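Local coordinates for protein CalS10 (Micromonospora echinospora, PDB 6UK5) that binds S-adenosylmethionine and probably transfers its methyl group to an amino pentose during the biosynthesis of calicheamicin, at residues 28-33 with 120-125; 36-41 with 69-74. One frame throughout, in Å; residues are numbered along the deposited sequence.

Contact 1. Residues 28-33 with 120-125; sequences AAYRGR and CLFTAV. With SAM (S-adenosylmethionine), chain D.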
loop_
_atom_site.group_PDB
_atom_site.type_symbol
_atom_site.label_atom_id
_atom_site.label_comp_id
_atom_site.label_asym_id
_atom_site.label_seq_id
_atom_site.Cartn_x
_atom_site.Cartn_y
_atom_site.Cartn_z
ATOM N N ALA A 28 -13.270 -3.022 0.394
ATOM C CA ALA A 28 -12.320 -2.569 -0.615
ATOM C C ALA A 28 -11.237 -3.604 -0.895
ATOM O O ALA A 28 -10.862 -3.822 -2.052
ATOM C CB ALA A 28 -11.680 -1.255 -0.159
ATOM N N ALA A 29 -10.722 -4.252 0.148
ATOM C CA ALA A 29 -9.605 -5.171 -0.043
ATOM C C ALA A 29 -10.023 -6.404 -0.834
ATOM O O ALA A 29 -9.396 -6.750 -1.844
ATOM C CB ALA A 29 -9.030 -5.579 1.315
ATOM N N TYR A 30 -11.080 -7.082 -0.392
ATOM C CA TYR A 30 -11.455 -8.343 -1.020
ATOM C C TYR A 30 -12.032 -8.136 -2.413
ATOM O O TYR A 30 -11.895 -9.014 -3.273
ATOM C CB TYR A 30 -12.436 -9.074 -0.109
ATOM C CG TYR A 30 -11.780 -9.502 1.185
ATOM C CD1 TYR A 30 -10.892 -10.568 1.224
ATOM C CD2 TYR A 30 -12.024 -8.809 2.364
ATOM C CE1 TYR A 30 -10.281 -10.946 2.408
ATOM C CE2 TYR A 30 -11.421 -9.178 3.551
ATOM C CZ TYR A 30 -10.548 -10.246 3.569
ATOM O OH TYR A 30 -9.944 -10.613 4.751
ATOM N N ARG A 31 -12.677 -6.992 -2.661
ATOM C CA ARG A 31 -13.122 -6.680 -4.015
ATOM C C ARG A 31 -11.935 -6.447 -4.944
ATOM O O ARG A 31 -11.951 -6.887 -6.099
ATOM C CB ARG A 31 -14.045 -5.461 -4.008
ATOM C CG ARG A 31 -15.511 -5.806 -4.244
ATOM C CD ARG A 31 -16.375 -4.565 -4.425
ATOM N NE ARG A 31 -16.858 -4.032 -3.153
ATOM C CZ ARG A 31 -17.975 -4.427 -2.547
ATOM N NH1 ARG A 31 -18.740 -5.370 -3.085
ATOM N NH2 ARG A 31 -18.328 -3.879 -1.393
ATOM N N GLY A 32 -10.895 -5.769 -4.454
ATOM C CA GLY A 32 -9.721 -5.539 -5.278
ATOM C C GLY A 32 -9.026 -6.816 -5.706
ATOM O O GLY A 32 -8.441 -6.874 -6.791
ATOM N N ARG A 33 -9.078 -7.854 -4.873
ATOM C CA ARG A 33 -8.498 -9.140 -5.240
ATOM C C ARG A 33 -9.440 -9.988 -6.084
ATOM O O ARG A 33 -9.015 -11.031 -6.592
ATOM C CB ARG A 33 -8.078 -9.911 -3.986
ATOM C CG ARG A 33 -6.772 -9.412 -3.384
ATOM C CD ARG A 33 -6.343 -10.232 -2.175
ATOM N NE ARG A 33 -5.006 -9.858 -1.713
ATOM C CZ ARG A 33 -3.896 -10.560 -1.940
ATOM N NH1 ARG A 33 -3.936 -11.699 -2.619
ATOM N NH2 ARG A 33 -2.735 -10.120 -1.475
ATOM N N CYS A 120 -24.532 -18.537 6.247
ATOM C CA CYS A 120 -23.364 -18.245 7.081
ATOM C C CYS A 120 -22.155 -18.383 6.154
ATOM O O CYS A 120 -21.626 -19.482 5.972
ATOM C CB CYS A 120 -23.273 -19.182 8.276
ATOM S SG CYS A 120 -22.071 -18.692 9.546
ATOM N N LEU A 121 -21.732 -17.264 5.570
ATOM C CA LEU A 121 -20.845 -17.285 4.419
ATOM C C LEU A 121 -19.519 -16.599 4.725
ATOM O O LEU A 121 -19.377 -15.861 5.704
ATOM C CB LEU A 121 -21.511 -16.602 3.212
ATOM C CG LEU A 121 -22.974 -16.982 2.966
ATOM C CD1 LEU A 121 -23.629 -16.016 1.985
ATOM C CD2 LEU A 121 -23.104 -18.420 2.481
ATOM N N PHE A 122 -18.547 -16.858 3.848
ATOM C CA PHE A 122 -17.195 -16.307 3.953
ATOM C C PHE A 122 -16.532 -16.716 5.268
ATOM O O PHE A 122 -15.913 -15.903 5.957
ATOM C CB PHE A 122 -17.212 -14.781 3.791
ATOM C CG PHE A 122 -15.903 -14.186 3.309
ATOM C CD1 PHE A 122 -14.926 -14.971 2.715
ATOM C CD2 PHE A 122 -15.664 -12.828 3.442
ATOM C CE1 PHE A 122 -13.743 -14.418 2.273
ATOM C CE2 PHE A 122 -14.477 -12.270 3.002
ATOM C CZ PHE A 122 -13.515 -13.069 2.417
ATOM N N THR A 123 -16.653 -18.002 5.609
ATOM C CA THR A 123 -15.931 -18.598 6.736
ATOM C C THR A 123 -16.275 -17.924 8.061
ATOM O O THR A 123 -15.436 -17.842 8.961
ATOM C CB THR A 123 -14.412 -18.557 6.517
ATOM O OG1 THR A 123 -13.926 -17.222 6.721
ATOM C CG2 THR A 123 -14.059 -19.018 5.106
ATOM N N ALA A 124 -17.507 -17.430 8.193
ATOM C CA ALA A 124 -17.886 -16.730 9.416
ATOM C C ALA A 124 -17.877 -17.669 10.616
ATOM O O ALA A 124 -17.451 -17.283 11.712
ATOM C CB ALA A 124 -19.264 -16.088 9.246
ATOM N N VAL A 125 -18.332 -18.909 10.430
ATOM C CA VAL A 125 -18.408 -19.845 11.546
ATOM C C VAL A 125 -17.027 -20.192 12.079
ATOM O O VAL A 125 -16.881 -20.554 13.252
ATOM C CB VAL A 125 -19.166 -21.114 11.115
ATOM C CG1 VAL A 125 -18.268 -22.009 10.269
ATOM C CG2 VAL A 125 -19.661 -21.876 12.333
HETATM N N SAM D . -21.076 -12.481 5.504
HETATM C CA SAM D . -19.960 -11.641 5.799
HETATM C C SAM D . -19.250 -11.128 4.508
HETATM O O SAM D . -19.010 -11.957 3.596
HETATM O OXT SAM D . -18.966 -9.914 4.488
HETATM C CB SAM D . -18.958 -12.397 6.683
HETATM C CG SAM D . -18.086 -11.368 7.383
HETATM S SD SAM D . -16.620 -12.275 7.922
HETATM C CE SAM D . -15.457 -10.935 8.117
HETATM C "C5'" SAM D . -16.896 -12.750 9.672
HETATM C "C4'" SAM D . -17.971 -12.004 10.474
HETATM O "O4'" SAM D . -18.442 -12.867 11.524
HETATM C "C3'" SAM D . -17.487 -10.718 11.147
HETATM O "O3'" SAM D . -18.080 -9.573 10.539
HETATM C "C2'" SAM D . -17.939 -10.848 12.615
HETATM O "O2'" SAM D . -18.621 -9.683 13.065
HETATM C "C1'" SAM D . -18.872 -12.059 12.593
HETATM N N9 SAM D . -18.849 -12.865 13.807
HETATM C C8 SAM D . -17.771 -13.502 14.369
HETATM N N7 SAM D . -18.066 -14.223 15.422
HETATM C C5 SAM D . -19.433 -14.058 15.563
HETATM C C6 SAM D . -20.365 -14.581 16.480
HETATM N N6 SAM D . -20.036 -15.373 17.504
HETATM N N1 SAM D . -21.664 -14.249 16.315
HETATM C C2 SAM D . -21.997 -13.439 15.306
HETATM N N3 SAM D . -21.208 -12.875 14.389
HETATM C C4 SAM D . -19.932 -13.226 14.573
#

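Contact 2. Residues 36-41 with 69-74; sequences SWHDEA and LETFAT. With SAM (S-adenosylmethionine), chain D.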
loop_
_atom_site.group_PDB
_atom_site.type_symbol
_atom_site.label_atom_id
_atom_site.label_comp_id
_atom_site.label_asym_id
_atom_site.label_seq_id
_atom_site.Cartn_x
_atom_site.Cartn_y
_atom_site.Cartn_z
ATOM N N SER A 36 -16.597 -11.123 -5.495
ATOM C CA SER A 36 -17.883 -10.546 -5.870
ATOM C C SER A 36 -18.929 -11.113 -4.917
ATOM O O SER A 36 -19.416 -12.232 -5.113
ATOM C CB SER A 36 -18.219 -10.852 -7.328
ATOM O OG SER A 36 -19.603 -10.691 -7.577
ATOM N N TRP A 37 -19.269 -10.341 -3.882
ATOM C CA TRP A 37 -20.366 -10.736 -3.007
ATOM C C TRP A 37 -21.652 -10.920 -3.799
ATOM O O TRP A 37 -22.498 -11.746 -3.435
ATOM C CB TRP A 37 -20.585 -9.689 -1.915
ATOM C CG TRP A 37 -19.687 -9.810 -0.721
ATOM C CD1 TRP A 37 -19.945 -10.502 0.424
ATOM C CD2 TRP A 37 -18.409 -9.186 -0.533
ATOM N NE1 TRP A 37 -18.901 -10.364 1.306
ATOM C CE2 TRP A 37 -17.946 -9.561 0.744
ATOM C CE3 TRP A 37 -17.609 -8.354 -1.323
ATOM C CZ2 TRP A 37 -16.719 -9.134 1.249
ATOM C CZ3 TRP A 37 -16.389 -7.932 -0.819
ATOM C CH2 TRP A 37 -15.957 -8.323 0.454
ATOM N N HIS A 38 -21.817 -10.155 -4.881
ATOM C CA HIS A 38 -23.045 -10.227 -5.664
ATOM C C HIS A 38 -23.190 -11.584 -6.342
ATOM O O HIS A 38 -24.245 -12.222 -6.254
ATOM C CB HIS A 38 -23.070 -9.112 -6.707
ATOM C CG HIS A 38 -24.091 -9.322 -7.779
ATOM N ND1 HIS A 38 -25.431 -9.054 -7.597
ATOM C CD2 HIS A 38 -23.971 -9.796 -9.043
ATOM C CE1 HIS A 38 -26.090 -9.343 -8.705
ATOM N NE2 HIS A 38 -25.228 -9.795 -9.597
ATOM N N ASP A 39 -22.143 -12.038 -7.034
ATOM C CA ASP A 39 -22.216 -13.332 -7.703
ATOM C C ASP A 39 -22.398 -14.460 -6.696
ATOM O O ASP A 39 -23.127 -15.425 -6.956
ATOM C CB ASP A 39 -20.962 -13.562 -8.545
ATOM C CG ASP A 39 -20.877 -12.621 -9.736
ATOM O OD1 ASP A 39 -21.926 -12.077 -10.145
ATOM O OD2 ASP A 39 -19.758 -12.429 -10.263
ATOM N N GLU A 40 -21.743 -14.358 -5.537
ATOM C CA GLU A 40 -21.907 -15.374 -4.503
ATOM C C GLU A 40 -23.345 -15.408 -3.998
ATOM O O GLU A 40 -23.979 -16.469 -3.964
ATOM C CB GLU A 40 -20.930 -15.111 -3.359
ATOM C CG GLU A 40 -19.473 -15.340 -3.748
ATOM C CD GLU A 40 -18.500 -14.898 -2.673
ATOM O OE1 GLU A 40 -18.932 -14.747 -1.511
ATOM O OE2 GLU A 40 -17.306 -14.697 -2.990
ATOM N N ALA A 41 -23.879 -14.250 -3.604
ATOM C CA ALA A 41 -25.255 -14.205 -3.118
ATOM C C ALA A 41 -26.225 -14.704 -4.181
ATOM O O ALA A 41 -27.177 -15.433 -3.874
ATOM C CB ALA A 41 -25.614 -12.782 -2.690
ATOM N N LEU A 69 -26.185 -9.624 1.945
ATOM C CA LEU A 69 -27.592 -9.297 2.144
ATOM C C LEU A 69 -28.097 -8.297 1.114
ATOM O O LEU A 69 -29.270 -8.348 0.725
ATOM C CB LEU A 69 -27.802 -8.736 3.550
ATOM C CG LEU A 69 -27.895 -9.760 4.676
ATOM C CD1 LEU A 69 -27.691 -9.093 6.023
ATOM C CD2 LEU A 69 -29.226 -10.462 4.616
ATOM N N GLU A 70 -27.236 -7.384 0.663
ATOM C CA GLU A 70 -27.655 -6.412 -0.341
ATOM C C GLU A 70 -28.240 -7.094 -1.571
ATOM O O GLU A 70 -29.272 -6.662 -2.099
ATOM C CB GLU A 70 -26.473 -5.530 -0.745
ATOM C CG GLU A 70 -26.845 -4.436 -1.732
ATOM C CD GLU A 70 -25.792 -3.355 -1.839
ATOM O OE1 GLU A 70 -24.850 -3.523 -2.637
ATOM O OE2 GLU A 70 -25.904 -2.339 -1.120
ATOM N N THR A 71 -27.599 -8.165 -2.041
ATOM C CA THR A 71 -28.106 -8.868 -3.214
ATOM C C THR A 71 -29.219 -9.845 -2.851
ATOM O O THR A 71 -30.108 -10.092 -3.672
ATOM C CB THR A 71 -26.964 -9.590 -3.928
ATOM O OG1 THR A 71 -26.009 -8.628 -4.391
ATOM C CG2 THR A 71 -27.492 -10.366 -5.126
ATOM N N PHE A 72 -29.185 -10.419 -1.645
ATOM C CA PHE A 72 -30.273 -11.298 -1.227
ATOM C C PHE A 72 -31.602 -10.551 -1.202
ATOM O O PHE A 72 -32.651 -11.122 -1.526
ATOM C CB PHE A 72 -29.977 -11.900 0.150
ATOM C CG PHE A 72 -29.033 -13.076 0.120
ATOM C CD1 PHE A 72 -27.972 -13.151 1.007
ATOM C CD2 PHE A 72 -29.218 -14.113 -0.783
ATOM C CE1 PHE A 72 -27.107 -14.232 0.988
ATOM C CE2 PHE A 72 -28.355 -15.194 -0.808
ATOM C CZ PHE A 72 -27.301 -15.254 0.080
ATOM N N ALA A 73 -31.578 -9.270 -0.813
ATOM C CA ALA A 73 -32.818 -8.503 -0.719
ATOM C C ALA A 73 -33.494 -8.358 -2.076
ATOM O O ALA A 73 -34.728 -8.351 -2.159
ATOM C CB ALA A 73 -32.540 -7.123 -0.119
ATOM N N THR A 74 -32.708 -8.250 -3.150
ATOM C CA THR A 74 -33.265 -8.194 -4.496
ATOM C C THR A 74 -33.875 -9.520 -4.932
ATOM O O THR A 74 -34.555 -9.560 -5.963
ATOM C CB THR A 74 -32.188 -7.795 -5.509
ATOM O OG1 THR A 74 -31.383 -8.938 -5.827
ATOM C CG2 THR A 74 -31.295 -6.691 -4.950
HETATM N N SAM D . -21.076 -12.481 5.504
HETATM C CA SAM D . -19.960 -11.641 5.799
HETATM C C SAM D . -19.250 -11.128 4.508
HETATM O O SAM D . -19.010 -11.957 3.596
HETATM O OXT SAM D . -18.966 -9.914 4.488
HETATM C CB SAM D . -18.958 -12.397 6.683
HETATM C CG SAM D . -18.086 -11.368 7.383
HETATM S SD SAM D . -16.620 -12.275 7.922
HETATM C CE SAM D . -15.457 -10.935 8.117
HETATM C "C5'" SAM D . -16.896 -12.750 9.672
HETATM C "C4'" SAM D . -17.971 -12.004 10.474
HETATM O "O4'" SAM D . -18.442 -12.867 11.524
HETATM C "C3'" SAM D . -17.487 -10.718 11.147
HETATM O "O3'" SAM D . -18.080 -9.573 10.539
HETATM C "C2'" SAM D . -17.939 -10.848 12.615
HETATM O "O2'" SAM D . -18.621 -9.683 13.065
HETATM C "C1'" SAM D . -18.872 -12.059 12.593
HETATM N N9 SAM D . -18.849 -12.865 13.807
HETATM C C8 SAM D . -17.771 -13.502 14.369
HETATM N N7 SAM D . -18.066 -14.223 15.422
HETATM C C5 SAM D . -19.433 -14.058 15.563
HETATM C C6 SAM D . -20.365 -14.581 16.480
HETATM N N6 SAM D . -20.036 -15.373 17.504
HETATM N N1 SAM D . -21.664 -14.249 16.315
HETATM C C2 SAM D . -21.997 -13.439 15.306
HETATM N N3 SAM D . -21.208 -12.875 14.389
HETATM C C4 SAM D . -19.932 -13.226 14.573
#

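Contact 1. Residues 28-33 with 120-125
Tyr30 and Phe122 meet as a T-shaped aromatic pair beside the S-adenosylmethionine pocket of a Rossmann-like methyltransferase domain. Tyr30 belongs to helix 20-32; Phe122 sits in the loop that follows strand 115-120, one of the parallel strands of the central sheet.

The aromatic contact carries the whole interface, which buries just 79 Å². Phe122 comes in edge first: its CZ stands over one face of the tyrosine, nearer the rim than the middle, 3.8 Å from Tyr30 CD1. With the planes at 88° and the centroids 5.2 Å apart, the geometry is close to a textbook edge-to-face pair. On the phenylalanine side CG lies anti to the backbone N (chi1 -156°), and this carries the ring out of the loop toward the helix. The backbones stay well apart, Tyr30 CA to Phe122 CA being 11.0 Å, so the two rings alone bridge the gap. Tyr30 also packs on Trp37, and Lys35 makes a cation-pi contact with the Phe122 ring.

Among the polar contacts of the loop, Phe122 N is hydrogen-bonded to Glu154 OE1, just beyond strand 149-153.

Contacts with the cofactor come from the loop. Phe122 CB lies 3.4 Å from the carboxylate O of S-adenosylmethionine, and that oxygen is also near the plane of the ring at its edge. Leu121 and Phe122 thus line the methionine part of the ligand, while the Phe122 ring reaches past it to the helix. Farther along the loop, Ala124 CB comes near the ribose, 4.0 Å from the cofactor O4'. One residue before Phe122, the carbonyl Leu121 O is 3.6 Å from the cofactor CB.

Contact 2. Residues 36-41 with 69-74
Two helices of the Rossmann-like methyltransferase domain pack here, 37-51 against 67-73, the latter following strand 57-61 of the central mixed sheet and a glycine-rich turn. The axes of the short helical segments approach to 8.5 Å and cross at -49°, and the contact buries 223 Å².

Thr71 is the centre of the contact. Its CB rests 3.7 Å from Ala41 CB, while the hydroxyl reaches the edge of the His38 imidazole. There Thr71 OG1 and His38 ND1 share a hydrogen bond of 3.3 Å. Having CG anti to its backbone N (chi1 165°) places the His38 ring across the threonine at about a right angle, with Thr71 CG2 also against ND1.

One turn further on, Ala41 CB sits over the centre of the Phe72 ring in a CH-pi contact, 4.0 Å from the centroid and 8° off the normal.

From the first turn of helix 37-51 the Trp37 indole reaches the cofactor. Ser36 is the N-cap of this helix, accepting from Asp39 N through OG, and Trp37 turns its indole away from Thr71, donating in the ring plane from NE1 to the carboxylate O of S-adenosylmethionine at 2.8 Å.

Both segments of contact 2 fall between those of contact 1 in the sequence, and the centres of the two contacts lie about 12 Å apart. Contact 2 is mostly buried, a helix-on-helix interface of an alanine methyl, a threonine and a phenylalanine ring, with a polar pair toward its exposed margin; contact 1 is a small surface contact that spans helix and loop through rings alone. Successive helices 20-32 and 37-51 tie them together, with Tyr30 CB packing 3.6 Å from Trp37 CH2. Leu121 and Phe72 also touch, bringing the loop of contact 1 against helix 67-73. Both reach the same carboxylate of S-adenosylmethionine, contact 1 by van der Waals contact and contact 2 by a polar bond.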